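Local coordinates for protein mannitol dehydrogenase (Helicobacter pylori, PDB 3TWO) that probably catalyses the NADP(H)-dependent, zinc-assisted interconversion of cinnamyl-type alcohols and their aldehydes, as a cinnamyl alcohol dehydrogenase of the medium-chain family, at residues 9-20 with 49-60; 110-118 with 125-133. All blocks are in the same frame, centred on the assembly; numbering follows the deposited sequence.

Interaction 1: 9-20 with 49-60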
# COMPACT_ATOMS: atom_id res chain seq x y z
N ALA B 9 3.61 37.61 -2.62
CA ALA B 9 3.61 36.81 -3.84
C ALA B 9 5.01 36.45 -4.34
O ALA B 9 5.97 37.24 -4.20
CB ALA B 9 2.80 37.53 -5.02
N ILE B 10 5.10 35.28 -4.99
CA ILE B 10 6.32 34.90 -5.74
C ILE B 10 6.00 34.80 -7.23
O ILE B 10 4.94 34.26 -7.61
CB ILE B 10 6.88 33.57 -5.16
CG1 ILE B 10 8.13 33.12 -5.92
CG2 ILE B 10 5.77 32.47 -5.10
CD1 ILE B 10 8.77 31.82 -5.33
N PHE B 11 6.85 35.34 -8.09
CA PHE B 11 6.47 35.45 -9.49
C PHE B 11 7.00 34.37 -10.43
O PHE B 11 6.60 34.31 -11.61
CB PHE B 11 6.88 36.79 -10.04
CG PHE B 11 5.84 37.84 -9.84
CD1 PHE B 11 5.57 38.35 -8.55
CD2 PHE B 11 5.09 38.32 -10.95
CE1 PHE B 11 4.59 39.33 -8.34
CE2 PHE B 11 4.10 39.30 -10.76
CZ PHE B 11 3.85 39.82 -9.43
N SER B 12 7.98 33.62 -9.95
CA SER B 12 8.42 32.44 -10.65
C SER B 12 9.26 31.64 -9.66
O SER B 12 9.57 32.12 -8.58
CB SER B 12 9.21 32.75 -11.90
OG SER B 12 10.51 33.13 -11.53
N LYS B 13 9.64 30.44 -10.05
CA LYS B 13 10.11 29.44 -9.10
C LYS B 13 11.44 29.81 -8.45
O LYS B 13 11.74 29.32 -7.40
CB LYS B 13 10.29 28.12 -9.85
CG LYS B 13 11.47 28.22 -10.84
CD LYS B 13 11.35 27.30 -11.98
CE LYS B 13 11.60 25.91 -11.58
NZ LYS B 13 11.97 25.35 -12.89
N ASP B 14 12.22 30.67 -9.07
CA ASP B 14 13.51 31.09 -8.51
C ASP B 14 13.57 32.50 -7.96
O ASP B 14 14.68 32.98 -7.71
CB ASP B 14 14.64 31.04 -9.56
CG ASP B 14 14.82 29.68 -10.15
OD1 ASP B 14 14.82 28.67 -9.41
OD2 ASP B 14 14.98 29.62 -11.38
N GLU B 15 12.44 33.17 -7.75
CA GLU B 15 12.51 34.54 -7.20
C GLU B 15 12.22 34.61 -5.71
O GLU B 15 11.90 33.62 -5.11
CB GLU B 15 11.57 35.44 -7.94
CG GLU B 15 12.02 35.66 -9.35
CD GLU B 15 11.05 36.50 -10.08
OE1 GLU B 15 10.73 37.63 -9.61
OE2 GLU B 15 10.58 36.03 -11.13
N HIS B 16 12.34 35.80 -5.14
CA HIS B 16 11.95 36.08 -3.79
C HIS B 16 10.54 36.60 -3.76
O HIS B 16 10.08 37.17 -4.74
CB HIS B 16 12.86 37.16 -3.20
CG HIS B 16 14.25 36.68 -2.92
ND1 HIS B 16 14.62 35.34 -3.00
CD2 HIS B 16 15.36 37.35 -2.52
CE1 HIS B 16 15.90 35.22 -2.70
NE2 HIS B 16 16.38 36.42 -2.41
N PHE B 17 9.88 36.43 -2.61
CA PHE B 17 8.57 36.96 -2.28
C PHE B 17 8.57 38.47 -2.23
O PHE B 17 9.57 39.05 -1.84
CB PHE B 17 8.14 36.37 -0.94
CG PHE B 17 7.51 34.97 -1.10
CD1 PHE B 17 8.31 33.82 -1.14
CD2 PHE B 17 6.14 34.84 -1.28
CE1 PHE B 17 7.74 32.56 -1.33
CE2 PHE B 17 5.56 33.55 -1.46
CZ PHE B 17 6.39 32.42 -1.49
N LYS B 18 7.49 39.11 -2.67
CA LYS B 18 7.39 40.58 -2.61
C LYS B 18 5.97 40.98 -2.28
O LYS B 18 5.06 40.22 -2.58
CB LYS B 18 7.78 41.20 -3.96
CG LYS B 18 9.20 40.88 -4.42
CD LYS B 18 9.58 41.42 -5.87
CE LYS B 18 8.82 40.74 -7.04
NZ LYS B 18 7.38 41.07 -6.92
N PRO B 19 5.78 42.17 -1.67
CA PRO B 19 4.42 42.71 -1.46
C PRO B 19 3.66 42.76 -2.78
O PRO B 19 4.20 43.19 -3.78
CB PRO B 19 4.68 44.16 -0.95
CG PRO B 19 5.98 43.97 -0.17
CD PRO B 19 6.82 43.03 -1.06
N HIS B 20 2.43 42.29 -2.80
CA HIS B 20 1.70 42.25 -4.05
C HIS B 20 0.29 42.71 -3.72
O HIS B 20 -0.35 42.17 -2.79
CB HIS B 20 1.72 40.81 -4.57
CG HIS B 20 0.96 40.58 -5.84
ND1 HIS B 20 1.21 41.29 -7.01
CD2 HIS B 20 -0.02 39.69 -6.15
CE1 HIS B 20 0.39 40.87 -7.96
NE2 HIS B 20 -0.36 39.89 -7.47
N ALA B 49 5.49 26.77 -4.44
CA ALA B 49 6.21 28.01 -4.82
C ALA B 49 7.35 27.73 -5.79
O ALA B 49 7.62 28.53 -6.72
CB ALA B 49 6.75 28.75 -3.60
N TYR B 50 8.01 26.58 -5.58
CA TYR B 50 9.16 26.27 -6.37
C TYR B 50 8.86 25.33 -7.50
O TYR B 50 9.77 24.87 -8.12
CB TYR B 50 10.23 25.69 -5.46
CG TYR B 50 10.80 26.71 -4.51
CD1 TYR B 50 11.63 26.32 -3.45
CD2 TYR B 50 10.50 28.08 -4.67
CE1 TYR B 50 12.15 27.29 -2.55
CE2 TYR B 50 11.04 29.07 -3.79
CZ TYR B 50 11.84 28.66 -2.75
OH TYR B 50 12.35 29.62 -1.91
N SER B 51 7.59 25.00 -7.74
CA SER B 51 7.29 24.06 -8.83
C SER B 51 7.97 22.68 -8.66
O SER B 51 8.49 22.13 -9.62
CB SER B 51 7.68 24.69 -10.20
OG SER B 51 6.84 25.84 -10.40
N GLU B 52 7.92 22.12 -7.47
CA GLU B 52 8.64 20.85 -7.20
C GLU B 52 7.78 19.67 -7.55
O GLU B 52 8.27 18.54 -7.68
CB GLU B 52 9.13 20.80 -5.73
CG GLU B 52 10.37 21.72 -5.57
CD GLU B 52 10.90 21.87 -4.11
OE1 GLU B 52 10.29 21.40 -3.13
OE2 GLU B 52 11.96 22.52 -3.97
N TRP B 53 6.47 19.92 -7.65
CA TRP B 53 5.49 18.87 -7.94
C TRP B 53 5.02 18.92 -9.38
O TRP B 53 4.74 17.91 -9.98
CB TRP B 53 4.27 19.05 -7.08
CG TRP B 53 4.48 18.82 -5.61
CD1 TRP B 53 5.46 18.07 -5.00
CD2 TRP B 53 3.63 19.32 -4.58
NE1 TRP B 53 5.28 18.08 -3.60
CE2 TRP B 53 4.15 18.83 -3.32
CE3 TRP B 53 2.49 20.13 -4.58
CZ2 TRP B 53 3.56 19.15 -2.08
CZ3 TRP B 53 1.87 20.43 -3.30
CH2 TRP B 53 2.42 19.93 -2.09
N LYS B 54 4.87 20.15 -9.87
CA LYS B 54 4.37 20.47 -11.17
C LYS B 54 4.71 21.96 -11.44
O LYS B 54 5.20 22.67 -10.58
CB LYS B 54 2.84 20.26 -11.21
CG LYS B 54 2.09 21.20 -10.24
CD LYS B 54 0.58 21.00 -10.30
CE LYS B 54 -0.07 21.98 -9.37
NZ LYS B 54 -0.97 21.24 -8.45
N GLU B 55 4.38 22.40 -12.64
CA GLU B 55 4.53 23.75 -13.04
C GLU B 55 3.53 24.62 -12.28
O GLU B 55 2.34 24.37 -12.32
CB GLU B 55 4.23 23.78 -14.52
CG GLU B 55 5.38 23.31 -15.36
CD GLU B 55 6.42 24.39 -15.44
OE1 GLU B 55 7.39 24.38 -14.63
OE2 GLU B 55 6.25 25.29 -16.29
N GLY B 56 4.00 25.65 -11.59
CA GLY B 56 3.08 26.45 -10.78
C GLY B 56 2.32 27.51 -11.54
O GLY B 56 2.68 27.92 -12.64
N ILE B 57 1.24 27.98 -10.94
CA ILE B 57 0.52 29.16 -11.45
C ILE B 57 1.08 30.39 -10.73
O ILE B 57 0.91 30.51 -9.50
CB ILE B 57 -1.04 28.98 -11.25
CG1 ILE B 57 -1.56 27.74 -12.01
CG2 ILE B 57 -1.82 30.28 -11.74
CD1 ILE B 57 -2.82 27.06 -11.32
N TYR B 58 1.70 31.31 -11.49
CA TYR B 58 2.37 32.53 -11.01
C TYR B 58 1.70 33.76 -11.58
O TYR B 58 1.27 33.71 -12.71
CB TYR B 58 3.86 32.55 -11.48
CG TYR B 58 4.64 31.39 -10.89
CD1 TYR B 58 4.97 30.26 -11.67
CD2 TYR B 58 5.04 31.43 -9.54
CE1 TYR B 58 5.68 29.20 -11.10
CE2 TYR B 58 5.74 30.38 -8.97
CZ TYR B 58 6.03 29.26 -9.75
OH TYR B 58 6.73 28.25 -9.14
N PRO B 59 1.60 34.88 -10.81
CA PRO B 59 2.05 35.07 -9.44
C PRO B 59 1.29 34.24 -8.41
O PRO B 59 0.01 34.11 -8.45
CB PRO B 59 1.83 36.57 -9.18
CG PRO B 59 0.73 37.00 -10.10
CD PRO B 59 0.88 36.07 -11.35
N MET B 60 2.04 33.68 -7.48
CA MET B 60 1.44 32.72 -6.54
C MET B 60 1.48 33.27 -5.13
O MET B 60 2.48 33.83 -4.69
CB MET B 60 2.20 31.41 -6.55
CG MET B 60 1.65 30.32 -5.61
SD MET B 60 2.59 28.75 -5.61
CE MET B 60 2.59 28.33 -7.36
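Lys13, Ile10 and Pro59 bury the most surface where the loop of the beta hairpin formed by antiparallel strands 3-9 and 18-24 lies against the loop after helix 43-49 in the GroES-like domain. The join is a single antiparallel bridge, a hydrogen-bonded pair between Ile10 and Met60: Ile10 N donates a hydrogen bond to Met60 O at 3.0 Å, in the carbonyl plane, and Met60 N returns a nearly straight bond to Ile10 O (170°). Buried and branched, Ile10 suits a mostly apolar setting of Ala49, Tyr50, Met60 and Phe17, with Ile10 CB over the centre of one Phe17 ring face. Its CG1 stands anti to the backbone N (chi1 179°), and the extended chain carries CD1 to the edge of the Tyr50 ring, 3.9 Å from Tyr50 CE2.

Pro59, preceded by a cis peptide bond, offers a compact apolar ring to two aromatic side chains. Its CB sits over the centre of one Phe11 ring face, a CH-pi contact only 9° off the normal, and its CG reaches His20 NE2 at 4.1 Å. The Tyr58 ring takes Ser12 CA over one face, a second CH-pi contact.

Lys13 opens the middle of a type I turn from Ser12 to Glu15. Its aliphatic chain, bent at chi3, runs alongside Tyr50 O (Lys13 CE at 4.0 Å) and the Tyr58 hydroxyl, leaving the amino group at the exposed margin. Tyr58 OH donates to Ala49 O at 2.6 Å, from above the carbonyl plane, and accepts from Ser51 OG at 2.7 Å.

Interaction 2: 110-118 with 125-133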
# COMPACT_ATOMS: atom_id res chain seq x y z
N THR B 110 -13.26 16.29 -7.76
CA THR B 110 -12.49 16.65 -8.98
C THR B 110 -12.57 18.18 -9.27
O THR B 110 -11.76 18.70 -10.04
CB THR B 110 -12.91 15.79 -10.25
OG1 THR B 110 -14.22 16.15 -10.63
CG2 THR B 110 -12.87 14.25 -9.98
N LYS B 111 -13.48 18.92 -8.63
CA LYS B 111 -13.53 20.36 -8.82
C LYS B 111 -13.22 21.11 -7.54
O LYS B 111 -13.61 22.28 -7.36
CB LYS B 111 -14.89 20.77 -9.39
CG LYS B 111 -15.25 20.10 -10.75
CD LYS B 111 -16.58 20.73 -11.20
CE LYS B 111 -16.85 20.58 -12.70
NZ LYS B 111 -16.87 19.13 -13.17
N VAL B 112 -12.50 20.43 -6.64
CA VAL B 112 -11.97 21.05 -5.44
C VAL B 112 -11.16 22.31 -5.85
O VAL B 112 -10.44 22.30 -6.84
CB VAL B 112 -11.09 20.05 -4.57
CG1 VAL B 112 -9.88 19.45 -5.43
CG2 VAL B 112 -10.61 20.73 -3.31
N VAL B 113 -11.33 23.40 -5.12
CA VAL B 113 -10.49 24.58 -5.33
C VAL B 113 -9.55 24.70 -4.15
O VAL B 113 -9.98 25.08 -3.03
CB VAL B 113 -11.36 25.84 -5.47
CG1 VAL B 113 -10.48 27.12 -5.54
CG2 VAL B 113 -12.31 25.68 -6.71
N PHE B 114 -8.28 24.33 -4.36
CA PHE B 114 -7.29 24.50 -3.33
C PHE B 114 -7.03 26.00 -3.14
O PHE B 114 -7.19 26.81 -4.07
CB PHE B 114 -5.99 23.78 -3.69
CG PHE B 114 -6.16 22.30 -3.75
CD1 PHE B 114 -6.09 21.62 -5.00
CD2 PHE B 114 -6.42 21.55 -2.57
CE1 PHE B 114 -6.25 20.20 -5.06
CE2 PHE B 114 -6.59 20.14 -2.63
CZ PHE B 114 -6.49 19.47 -3.88
N THR B 115 -6.60 26.34 -1.94
CA THR B 115 -6.50 27.73 -1.49
C THR B 115 -5.53 28.58 -2.33
O THR B 115 -5.73 29.81 -2.47
CB THR B 115 -6.16 27.73 0.04
OG1 THR B 115 -7.16 26.90 0.68
CG2 THR B 115 -6.18 29.16 0.67
N TYR B 116 -4.52 27.93 -2.91
CA TYR B 116 -3.57 28.60 -3.82
C TYR B 116 -3.02 27.64 -4.87
O TYR B 116 -3.22 26.43 -4.78
CB TYR B 116 -2.43 29.25 -3.04
CG TYR B 116 -1.60 28.23 -2.30
CD1 TYR B 116 -0.57 27.53 -2.95
CD2 TYR B 116 -1.86 27.92 -0.96
CE1 TYR B 116 0.18 26.56 -2.27
CE2 TYR B 116 -1.12 26.94 -0.28
CZ TYR B 116 -0.11 26.28 -0.93
OH TYR B 116 0.63 25.34 -0.24
N ASP B 117 -2.32 28.19 -5.87
CA ASP B 117 -1.81 27.36 -6.96
C ASP B 117 -2.95 26.51 -7.57
O ASP B 117 -2.81 25.29 -7.71
CB ASP B 117 -0.67 26.43 -6.46
CG ASP B 117 0.19 25.94 -7.60
OD1 ASP B 117 0.02 26.45 -8.72
OD2 ASP B 117 1.06 25.08 -7.39
N CYS B 118 -4.08 27.13 -7.90
CA CYS B 118 -5.22 26.36 -8.38
C CYS B 118 -6.24 27.36 -8.93
O CYS B 118 -6.53 28.37 -8.28
CB CYS B 118 -5.83 25.53 -7.23
SG CYS B 118 -7.23 24.38 -7.67
N ASN B 125 -12.47 30.58 -13.39
CA ASN B 125 -11.14 30.02 -13.45
C ASN B 125 -10.02 30.98 -13.16
O ASN B 125 -8.91 30.76 -13.65
CB ASN B 125 -10.89 29.27 -14.76
CG ASN B 125 -11.48 27.91 -14.74
OD1 ASN B 125 -11.36 27.19 -13.75
ND2 ASN B 125 -12.17 27.55 -15.81
N GLU B 126 -10.30 32.05 -12.40
CA GLU B 126 -9.23 32.90 -11.93
C GLU B 126 -8.34 32.12 -10.94
O GLU B 126 -8.81 31.24 -10.20
CB GLU B 126 -9.75 34.23 -11.33
CG GLU B 126 -10.28 34.14 -9.89
CD GLU B 126 -11.01 35.41 -9.41
OE1 GLU B 126 -11.15 35.55 -8.17
OE2 GLU B 126 -11.43 36.25 -10.24
N PRO B 127 -7.04 32.45 -10.90
CA PRO B 127 -6.15 31.76 -9.96
C PRO B 127 -6.52 32.07 -8.50
O PRO B 127 -6.73 33.24 -8.19
CB PRO B 127 -4.77 32.32 -10.31
CG PRO B 127 -4.97 33.28 -11.49
CD PRO B 127 -6.40 33.63 -11.53
N HIS B 128 -6.66 31.06 -7.62
CA HIS B 128 -6.99 31.38 -6.22
C HIS B 128 -5.71 31.78 -5.46
O HIS B 128 -4.64 31.24 -5.73
CB HIS B 128 -7.72 30.25 -5.45
CG HIS B 128 -8.48 30.79 -4.28
ND1 HIS B 128 -9.76 31.29 -4.39
CD2 HIS B 128 -8.09 31.03 -3.00
CE1 HIS B 128 -10.14 31.79 -3.23
NE2 HIS B 128 -9.15 31.63 -2.36
N MET B 129 -5.84 32.74 -4.54
CA MET B 129 -4.68 33.28 -3.81
C MET B 129 -4.79 32.84 -2.36
O MET B 129 -5.86 32.88 -1.79
CB MET B 129 -4.66 34.81 -3.84
CG MET B 129 -4.43 35.42 -5.25
SD MET B 129 -2.86 34.88 -5.98
CE MET B 129 -3.40 34.04 -7.45
N GLY B 130 -3.66 32.49 -1.75
CA GLY B 130 -3.66 31.89 -0.43
C GLY B 130 -3.64 32.82 0.76
O GLY B 130 -4.07 34.01 0.69
N GLY B 131 -3.08 32.28 1.85
CA GLY B 131 -3.18 32.87 3.15
C GLY B 131 -2.08 33.84 3.53
O GLY B 131 -2.22 34.50 4.57
N TYR B 132 -1.00 33.98 2.71
CA TYR B 132 0.01 35.04 3.01
C TYR B 132 -0.51 36.42 2.61
O TYR B 132 0.08 37.09 1.78
CB TYR B 132 1.39 34.84 2.30
CG TYR B 132 2.13 33.55 2.50
CD1 TYR B 132 1.77 32.61 3.50
CD2 TYR B 132 3.23 33.27 1.71
CE1 TYR B 132 2.49 31.38 3.66
CE2 TYR B 132 4.00 32.04 1.90
CZ TYR B 132 3.61 31.12 2.85
OH TYR B 132 4.31 29.91 2.96
N SER B 133 -1.65 36.82 3.15
CA SER B 133 -2.34 38.02 2.65
C SER B 133 -3.23 38.53 3.78
O SER B 133 -3.39 37.84 4.81
CB SER B 133 -3.20 37.65 1.43
OG SER B 133 -4.27 36.78 1.76
O HOH W 1 -1.73 31.18 -5.60
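A loop-to-loop contact beside the catalytic zinc joins residues 113-118 to 127-130, and His128 lies at its centre. His128 N donates to Cys118 O at 2.8 Å, a nearly straight bond (172°) that is the one direct hydrogen bond between the segments. The CB bond of His128 points toward segment 110-118, where CB meets Val113 CG1 at 4.2 Å, part of a branched apolar side chain that crosses the histidine at about a right angle.

The contact belongs to the GroES-like domain of a zinc-dependent alcohol dehydrogenase, where short, weakly bonded strands about 113-114 and 126-127 pair with strands 91-93 and 119-120 respectively. One water bridges the segments, accepting from Asp117 N at 3.1 Å and donating to His128 O at 2.9 Å. The same carbonyl also receives the CA hydrogen of Tyr116, with Tyr116 CA 3.4 Å from His128 O.

Gly130, with no side chain, lets the two backbones approach closely: Tyr116 CB lies 3.7 Å from Gly130 N. Thr115 CG2 packs 3.9 Å from Gly130 CA, while Thr115 OG1 bonds to Gly89 O. The Tyr116 ring leads away from this contact to meet that of the zinc ligand His64.

In the fold
Interactions 1 and 2 follow one another along the chain, their centres 13 Å apart, and they touch directly. Asp117 OD1 of interaction 2 probably accepts a hydrogen bond from Ile57 N of interaction 1 at 3.0 Å, and Ile57 CD1 packs 3.6 Å from Cys118 N. Nearby, Met129 CE lies 3.6 Å from Pro59 O. The two contacts approach the active site differently. The side chain of Tyr116 in interaction 2 lies about 5 Å from the zinc bound by Cys42, His64 and Cys160, whereas that of Met60 in interaction 1 is about 12 Å from a zinc. The loop 49-60 nevertheless reaches the cofactor through Trp53, which touches NADPH and meets Phe278 of the second subunit edge-to-face.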